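PDB 3UFC: putative CRISPR-associated endoribonuclease-like protein Cas6 from Pyrococcus furiosus, which binds crRNA and, as a paralogue of the Cas6 endoribonucleases, probably serves the CRISPR defence against viruses and other mobile genetic elements. Local coordinates for residues K120-K123 and N124-F128; D160-R163 and K164-L168; R169-V173 and M174-P178. One frame throughout, in Å; residues are numbered along the deposited sequence.

Contact 1 (K120-K123 and N124-F128)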
loop_
_atom_site.group_PDB
_atom_site.type_symbol
_atom_site.label_atom_id
_atom_site.label_comp_id
_atom_site.label_asym_id
_atom_site.label_seq_id
_atom_site.Cartn_x
_atom_site.Cartn_y
_atom_site.Cartn_z
ATOM N N LYS A 120 12.953 -9.363 -4.126
ATOM C CA LYS A 120 14.090 -9.015 -4.967
ATOM C C LYS A 120 15.143 -8.191 -4.239
ATOM O O LYS A 120 14.846 -7.509 -3.258
ATOM C CB LYS A 120 13.598 -8.272 -6.210
ATOM C CG LYS A 120 12.591 -9.082 -7.015
ATOM C CD LYS A 120 12.169 -8.375 -8.286
ATOM C CE LYS A 120 11.199 -9.239 -9.083
ATOM N NZ LYS A 120 10.708 -8.553 -10.311
ATOM N N GLU A 121 16.379 -8.268 -4.722
ATOM C CA GLU A 121 17.481 -7.531 -4.123
ATOM C C GLU A 121 17.307 -6.032 -4.322
ATOM O O GLU A 121 16.992 -5.571 -5.416
ATOM C CB GLU A 121 18.820 -7.975 -4.726
ATOM C CG GLU A 121 19.981 -7.046 -4.390
ATOM C CD GLU A 121 21.332 -7.587 -4.834
ATOM O OE1 GLU A 121 21.448 -8.054 -5.988
ATOM O OE2 GLU A 121 22.285 -7.531 -4.025
ATOM N N ILE A 122 17.520 -5.279 -3.254
ATOM C CA ILE A 122 17.401 -3.828 -3.304
ATOM C C ILE A 122 18.800 -3.218 -3.380
ATOM O O ILE A 122 19.668 -3.531 -2.567
ATOM C CB ILE A 122 16.695 -3.295 -2.049
ATOM C CG1 ILE A 122 15.347 -4.007 -1.873
ATOM C CG2 ILE A 122 16.492 -1.789 -2.166
ATOM C CD1 ILE A 122 14.401 -3.810 -3.036
ATOM N N LYS A 123 19.016 -2.347 -4.355
ATOM C CA LYS A 123 20.318 -1.713 -4.516
ATOM C C LYS A 123 20.223 -0.211 -4.272
ATOM O O LYS A 123 19.186 0.284 -3.825
ATOM C CB LYS A 123 20.849 -2.011 -5.918
ATOM C CG LYS A 123 21.105 -3.503 -6.135
ATOM C CD LYS A 123 20.516 -4.008 -7.437
ATOM C CE LYS A 123 21.264 -3.469 -8.641
ATOM N NZ LYS A 123 20.650 -3.925 -9.930
ATOM N N ASN A 124 21.302 0.515 -4.545
ATOM C CA ASN A 124 21.295 1.960 -4.347
ATOM C C ASN A 124 20.490 2.630 -5.439
ATOM O O ASN A 124 20.044 3.768 -5.289
ATOM C CB ASN A 124 22.720 2.503 -4.318
ATOM C CG ASN A 124 23.477 2.040 -3.104
ATOM O OD1 ASN A 124 24.435 1.276 -3.208
ATOM N ND2 ASN A 124 23.037 2.485 -1.929
ATOM N N VAL A 125 20.312 1.918 -6.546
ATOM C CA VAL A 125 19.521 2.421 -7.655
ATOM C C VAL A 125 18.481 1.353 -7.991
ATOM O O VAL A 125 18.818 0.184 -8.202
ATOM C CB VAL A 125 20.386 2.714 -8.898
ATOM C CG1 VAL A 125 19.506 3.278 -10.014
ATOM C CG2 VAL A 125 21.490 3.715 -8.542
ATOM N N ASN A 126 17.215 1.756 -8.018
ATOM C CA ASN A 126 16.122 0.831 -8.312
ATOM C C ASN A 126 15.032 1.526 -9.109
ATOM O O ASN A 126 14.856 2.738 -9.017
ATOM C CB ASN A 126 15.471 0.328 -7.015
ATOM C CG ASN A 126 16.475 -0.181 -6.000
ATOM O OD1 ASN A 126 16.996 -1.288 -6.125
ATOM N ND2 ASN A 126 16.750 0.634 -4.982
ATOM N N ILE A 127 14.304 0.755 -9.903
ATOM C CA ILE A 127 13.179 1.306 -10.632
ATOM C C ILE A 127 11.983 0.690 -9.913
ATOM O O ILE A 127 11.858 -0.535 -9.841
ATOM C CB ILE A 127 13.153 0.883 -12.105
ATOM C CG1 ILE A 127 14.358 1.472 -12.846
ATOM C CG2 ILE A 127 11.876 1.398 -12.760
ATOM C CD1 ILE A 127 14.385 1.100 -14.310
ATOM N N PHE A 128 11.129 1.541 -9.353
ATOM C CA PHE A 128 9.950 1.079 -8.623
ATOM C C PHE A 128 8.667 1.412 -9.375
ATOM O O PHE A 128 8.579 2.436 -10.057
ATOM C CB PHE A 128 9.880 1.735 -7.231
ATOM C CG PHE A 128 10.941 1.268 -6.264
ATOM C CD1 PHE A 128 11.874 2.168 -5.751
ATOM C CD2 PHE A 128 10.982 -0.059 -5.831
ATOM C CE1 PHE A 128 12.830 1.758 -4.819
ATOM C CE2 PHE A 128 11.931 -0.484 -4.899
ATOM C CZ PHE A 128 12.859 0.425 -4.388
HETATM O O HOH W 1 16.793 -3.395 -7.924
#

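Contact 2 (D160-R163 and K164-L168)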
loop_
_atom_site.group_PDB
_atom_site.type_symbol
_atom_site.label_atom_id
_atom_site.label_comp_id
_atom_site.label_asym_id
_atom_site.label_seq_id
_atom_site.Cartn_x
_atom_site.Cartn_y
_atom_site.Cartn_z
ATOM N N ASP A 160 11.293 16.552 -0.598
ATOM C CA ASP A 160 11.662 16.811 0.791
ATOM C C ASP A 160 10.646 16.227 1.761
ATOM O O ASP A 160 11.014 15.712 2.820
ATOM C CB ASP A 160 11.832 18.309 1.046
ATOM C CG ASP A 160 13.123 18.847 0.463
ATOM O OD1 ASP A 160 14.082 18.056 0.321
ATOM O OD2 ASP A 160 13.187 20.055 0.159
ATOM N N ARG A 161 9.367 16.311 1.406
ATOM C CA ARG A 161 8.325 15.746 2.255
ATOM C C ARG A 161 8.464 14.216 2.296
ATOM O O ARG A 161 8.378 13.608 3.362
ATOM C CB ARG A 161 6.944 16.127 1.726
ATOM C CG ARG A 161 6.547 17.573 1.981
ATOM C CD ARG A 161 5.825 17.706 3.309
ATOM N NE ARG A 161 6.714 18.048 4.409
ATOM C CZ ARG A 161 6.367 17.978 5.692
ATOM N NH1 ARG A 161 5.152 17.566 6.030
ATOM N NH2 ARG A 161 7.227 18.344 6.634
ATOM N N LEU A 162 8.685 13.600 1.136
ATOM C CA LEU A 162 8.832 12.145 1.082
ATOM C C LEU A 162 10.043 11.732 1.924
ATOM O O LEU A 162 9.978 10.775 2.693
ATOM C CB LEU A 162 9.007 11.669 -0.365
ATOM C CG LEU A 162 9.221 10.154 -0.553
ATOM C CD1 LEU A 162 8.038 9.383 0.028
ATOM C CD2 LEU A 162 9.392 9.833 -2.030
ATOM N N ARG A 163 11.142 12.472 1.791
ATOM C CA ARG A 163 12.341 12.168 2.554
ATOM C C ARG A 163 12.069 12.185 4.054
ATOM O O ARG A 163 12.442 11.252 4.762
ATOM C CB ARG A 163 13.449 13.164 2.229
ATOM C CG ARG A 163 14.060 12.991 0.858
ATOM C CD ARG A 163 14.908 14.204 0.499
ATOM N NE ARG A 163 15.697 13.976 -0.705
ATOM C CZ ARG A 163 16.383 14.920 -1.339
ATOM N NH1 ARG A 163 16.374 16.165 -0.882
ATOM N NH2 ARG A 163 17.074 14.619 -2.429
ATOM N N LYS A 164 11.410 13.238 4.535
ATOM C CA LYS A 164 11.112 13.352 5.961
ATOM C C LYS A 164 10.202 12.233 6.444
ATOM O O LYS A 164 10.426 11.652 7.505
ATOM C CB LYS A 164 10.444 14.694 6.279
ATOM C CG LYS A 164 10.291 14.927 7.774
ATOM C CD LYS A 164 9.274 16.012 8.095
ATOM C CE LYS A 164 7.861 15.520 7.831
ATOM N NZ LYS A 164 6.839 16.433 8.409
ATOM N N VAL A 165 9.160 11.954 5.672
ATOM C CA VAL A 165 8.222 10.900 6.025
ATOM C C VAL A 165 8.939 9.554 6.170
ATOM O O VAL A 165 8.736 8.840 7.149
ATOM C CB VAL A 165 7.109 10.770 4.960
ATOM C CG1 VAL A 165 6.320 9.487 5.174
ATOM C CG2 VAL A 165 6.177 11.966 5.053
ATOM N N MET A 166 9.785 9.215 5.200
ATOM C CA MET A 166 10.499 7.943 5.251
ATOM C C MET A 166 11.420 7.861 6.472
ATOM O O MET A 166 11.492 6.819 7.124
ATOM C CB MET A 166 11.288 7.718 3.956
ATOM C CG MET A 166 10.402 7.595 2.698
ATOM S SD MET A 166 9.046 6.386 2.869
ATOM C CE MET A 166 9.977 4.846 2.780
ATOM N N LEU A 167 12.106 8.956 6.799
ATOM C CA LEU A 167 12.999 8.956 7.961
ATOM C C LEU A 167 12.223 8.762 9.264
ATOM O O LEU A 167 12.649 8.017 10.147
ATOM C CB LEU A 167 13.801 10.261 8.033
ATOM C CG LEU A 167 14.800 10.492 6.894
ATOM C CD1 LEU A 167 15.517 11.828 7.081
ATOM C CD2 LEU A 167 15.805 9.351 6.870
ATOM N N LEU A 168 11.082 9.437 9.373
ATOM C CA LEU A 168 10.228 9.350 10.558
ATOM C C LEU A 168 9.664 7.936 10.733
ATOM O O LEU A 168 9.682 7.379 11.830
ATOM C CB LEU A 168 9.071 10.345 10.426
ATOM C CG LEU A 168 9.034 11.639 11.246
ATOM C CD1 LEU A 168 10.427 12.147 11.556
ATOM C CD2 LEU A 168 8.232 12.677 10.468
#

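Contact 3 (R169-V173 and M174-P178)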
loop_
_atom_site.group_PDB
_atom_site.type_symbol
_atom_site.label_atom_id
_atom_site.label_comp_id
_atom_site.label_asym_id
_atom_site.label_seq_id
_atom_site.Cartn_x
_atom_site.Cartn_y
_atom_site.Cartn_z
ATOM N N ARG A 169 9.136 7.370 9.651
ATOM C CA ARG A 169 8.577 6.021 9.702
ATOM C C ARG A 169 9.673 5.000 10.023
ATOM O O ARG A 169 9.474 4.096 10.836
ATOM C CB ARG A 169 7.903 5.678 8.369
ATOM C CG ARG A 169 6.662 6.520 8.053
ATOM C CD ARG A 169 6.018 6.055 6.758
ATOM N NE ARG A 169 5.829 4.602 6.767
ATOM C CZ ARG A 169 5.906 3.835 5.685
ATOM N NH1 ARG A 169 6.160 4.381 4.496
ATOM N NH2 ARG A 169 5.767 2.521 5.795
ATOM N N TYR A 170 10.833 5.158 9.393
ATOM C CA TYR A 170 11.962 4.252 9.617
ATOM C C TYR A 170 12.384 4.254 11.094
ATOM O O TYR A 170 12.654 3.203 11.678
ATOM C CB TYR A 170 13.150 4.672 8.742
ATOM C CG TYR A 170 14.263 3.643 8.655
ATOM C CD1 TYR A 170 14.444 2.885 7.497
ATOM C CD2 TYR A 170 15.134 3.430 9.724
ATOM C CE1 TYR A 170 15.470 1.936 7.402
ATOM C CE2 TYR A 170 16.163 2.483 9.643
ATOM C CZ TYR A 170 16.322 1.741 8.479
ATOM O OH TYR A 170 17.327 0.803 8.386
ATOM N N HIS A 171 12.442 5.437 11.698
ATOM C CA HIS A 171 12.826 5.537 13.099
ATOM C C HIS A 171 11.835 4.810 13.999
ATOM O O HIS A 171 12.224 4.043 14.885
ATOM C CB HIS A 171 12.925 7.005 13.530
ATOM C CG HIS A 171 13.145 7.179 14.999
ATOM N ND1 HIS A 171 12.118 7.115 15.914
ATOM C CD2 HIS A 171 14.283 7.329 15.718
ATOM C CE1 HIS A 171 12.613 7.215 17.135
ATOM N NE2 HIS A 171 13.924 7.345 17.044
ATOM N N GLU A 172 10.553 5.061 13.772
ATOM C CA GLU A 172 9.505 4.435 14.559
ATOM C C GLU A 172 9.439 2.918 14.358
ATOM O O GLU A 172 9.387 2.161 15.325
ATOM C CB GLU A 172 8.153 5.054 14.204
ATOM C CG GLU A 172 6.969 4.370 14.858
ATOM C CD GLU A 172 7.065 4.357 16.371
ATOM O OE1 GLU A 172 7.375 5.416 16.963
ATOM O OE2 GLU A 172 6.820 3.287 16.968
ATOM N N VAL A 173 9.445 2.476 13.104
ATOM C CA VAL A 173 9.354 1.050 12.810
ATOM C C VAL A 173 10.635 0.254 13.064
ATOM O O VAL A 173 10.588 -0.802 13.693
ATOM C CB VAL A 173 8.876 0.823 11.351
ATOM C CG1 VAL A 173 8.869 -0.661 11.017
ATOM C CG2 VAL A 173 7.472 1.403 11.179
ATOM N N MET A 174 11.772 0.758 12.596
ATOM C CA MET A 174 13.045 0.062 12.778
ATOM C C MET A 174 13.713 0.331 14.130
ATOM O O MET A 174 14.612 -0.403 14.536
ATOM C CB MET A 174 14.018 0.431 11.654
ATOM C CG MET A 174 13.468 0.211 10.246
ATOM S SD MET A 174 12.887 -1.490 9.965
ATOM C CE MET A 174 14.440 -2.330 9.703
ATOM N N GLY A 175 13.294 1.385 14.824
ATOM C CA GLY A 175 13.888 1.669 16.119
ATOM C C GLY A 175 14.871 2.826 16.149
ATOM O O GLY A 175 15.065 3.447 17.191
ATOM N N ASP A 176 15.508 3.111 15.021
ATOM C CA ASP A 176 16.445 4.223 14.959
ATOM C C ASP A 176 16.531 4.733 13.529
ATOM O O ASP A 176 16.019 4.100 12.609
ATOM C CB ASP A 176 17.830 3.791 15.449
ATOM C CG ASP A 176 18.710 4.978 15.838
ATOM O OD1 ASP A 176 19.820 4.743 16.361
ATOM O OD2 ASP A 176 18.297 6.142 15.627
ATOM N N LEU A 177 17.161 5.889 13.349
ATOM C CA LEU A 177 17.310 6.468 12.023
ATOM C C LEU A 177 18.294 5.620 11.225
ATOM O O LEU A 177 19.168 4.972 11.797
ATOM C CB LEU A 177 17.835 7.904 12.122
ATOM C CG LEU A 177 16.918 8.964 12.746
ATOM C CD1 LEU A 177 17.713 10.231 13.028
ATOM C CD2 LEU A 177 15.761 9.259 11.809
ATOM N N PRO A 178 18.152 5.600 9.891
ATOM C CA PRO A 178 19.055 4.820 9.043
ATOM C C PRO A 178 20.396 5.545 8.947
ATOM O O PRO A 178 20.447 6.770 9.026
ATOM C CB PRO A 178 18.326 4.790 7.709
ATOM C CG PRO A 178 17.677 6.145 7.673
ATOM C CD PRO A 178 17.119 6.271 9.081
#

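Contact 1 (K120-K123 and N124-F128)
N126 reaches back with its carboxamide and grips the backbone of K123 at both of its polar atoms. K123 N gives its hydrogen to N126 OD1 at 2.9 Å, nearly straight at 167° and in the carbonyl plane, on a lone pair. In return N126 ND2 donates to K123 O at 2.7 Å. This second bond is more bent: the amide nitrogen sits above the plane of the K123 carbonyl, and the oxygen lies 23° out of the amide plane of N126. Two bonds of opposite sense fix which end of the amide is nitrogen and which is oxygen. A water also donates to N126 OD1 at 2.8 Å and, weakly, to E121 O.

The amide gets there because CG of N126 stands anti to its own carbonyl carbon, with chi1 at -50°. I122 crosses it at about a right angle and lays CG2 3.7 Å from N126 ND2. Nearer the backbone, N126 CB rests 3.6 Å above the plane of the F128 ring, toward the rim.

Further out, the segment 120-123 is loop and 125-128 begins strand 125-130, in the antiparallel four-stranded sheet of the C-terminal Cas6 region. N124 ND2 bonds to G213 O, and A218 of helix 215-224 touches both I122 and N126. The turn before the strand is thus closed by a side chain imitating a backbone partner: K123 N and K123 O are both held by the carboxamide of the buried N126, which ties the loop to the start of strand 125-130.

Contact 2 (D160-R163 and K164-L168)
The guanidinium of R161 has K164 CE, the last methylene before the ammonium, over one face. K164 CE lies 3.6 Å from R161 CZ, and the two side chains run side by side, pointing the same way. The lysine ammonium comes very close as well: K164 NZ is 2.6 Å from R161 NH2. Two donors of like charge at that distance make no bond, so the exact placing of these ends is doubtful. R161 NH1 has a weak hydrogen bond to R137 O, beyond the helix. The R161 chain folds back toward K164 by bending at chi2 and chi3 (-90° and 93°), while K164 bends at chi3.

The other guanidinium, that of R163, goes a different way. Its chain is extended from CG to NE, and NH1 meets D160 OD1 at 3.2 Å in a salt bridge whose hydrogen bond is weak. R163 NE has a firmer partner in F183 O of strand 183-197, which ties this side of the helix to the sheet.

All this rides on helix 158-174, a regular alpha-helix with i to i+4 bonds: K164 N to D160 O, V165 N to R161 O at 2.9 Å, M166 N to L162 O and L167 N to R163 O. The helix packs beside the antiparallel sheet of the C-terminal half, consistent with the ferredoxin-like domains of Cas6 proteins.

The buried side of the helix is apolar. L162 and M166 lie alongside each other, L162 CD1 being 4.0 Å from M166 CG. L162 also rests on V136 and F183, and M166 on I217 and F220 of helix 215-224. V165 CG2, anti to its own carbonyl carbon, comes to 3.2 Å from R161 O.

Contact 3 (R169-V173 and M174-P178)
Y170 meets M174 through both backbone and ring. M174 N donates to Y170 O at 2.8 Å, and G175 N donates weakly to H171 O at 2.9 Å and 128°. These i to i+4 bonds close helix 158-174, the second given by G175 just past its end. There phi is 105°, where a CB would jam against the preceding carbonyl oxygen.

Past the turn, D176 OD2 accepts the L177 amide at 2.6 Å, from above the carboxylate plane. D176 O lies in plane at the Y170 ring edge, 3.1 Å from Y170 CD2, and takes a CA-H...O contact from H171 CA. R169 donates from NE to H49 O, from NH1 to G225 O, and from NH2 to G50 O and N224 O.

The Y170 ring is clamped on both faces: M174 CG sits 3.5 Å from its centroid, and P178 CB faces it from the opposite side. M174 SD stands further above the first face, a Met-aromatic contact. Y170 slips between them with CG anti to the backbone N (chi1 -167°).

The helix exit is held by one good and one weak amide bond, backed by CH-pi contacts on both faces of Y170, whose positive edge would probably suit a carbonyl oxygen.

Contacts 2 and 3 are successive parts of helix 158-174 and its exit, with centres about 12 Å apart. They touch where L167 meets the returning chain: L167 CD2 is 3.8 Å from P178 CG, and L167 O is 3.7 Å from L177 CD2. Contact 1 stands apart, its centre about 18 Å from that of contact 2 and 20 Å from that of contact 3, with nearest atoms about 9 and 10 Å away. Helix 215-224 bridges the gap: A218 and Y222 touch contact 1, I217 and F220 contact 2, and F220 and E216 contact 3. All three lie in the C-terminal Cas6 region.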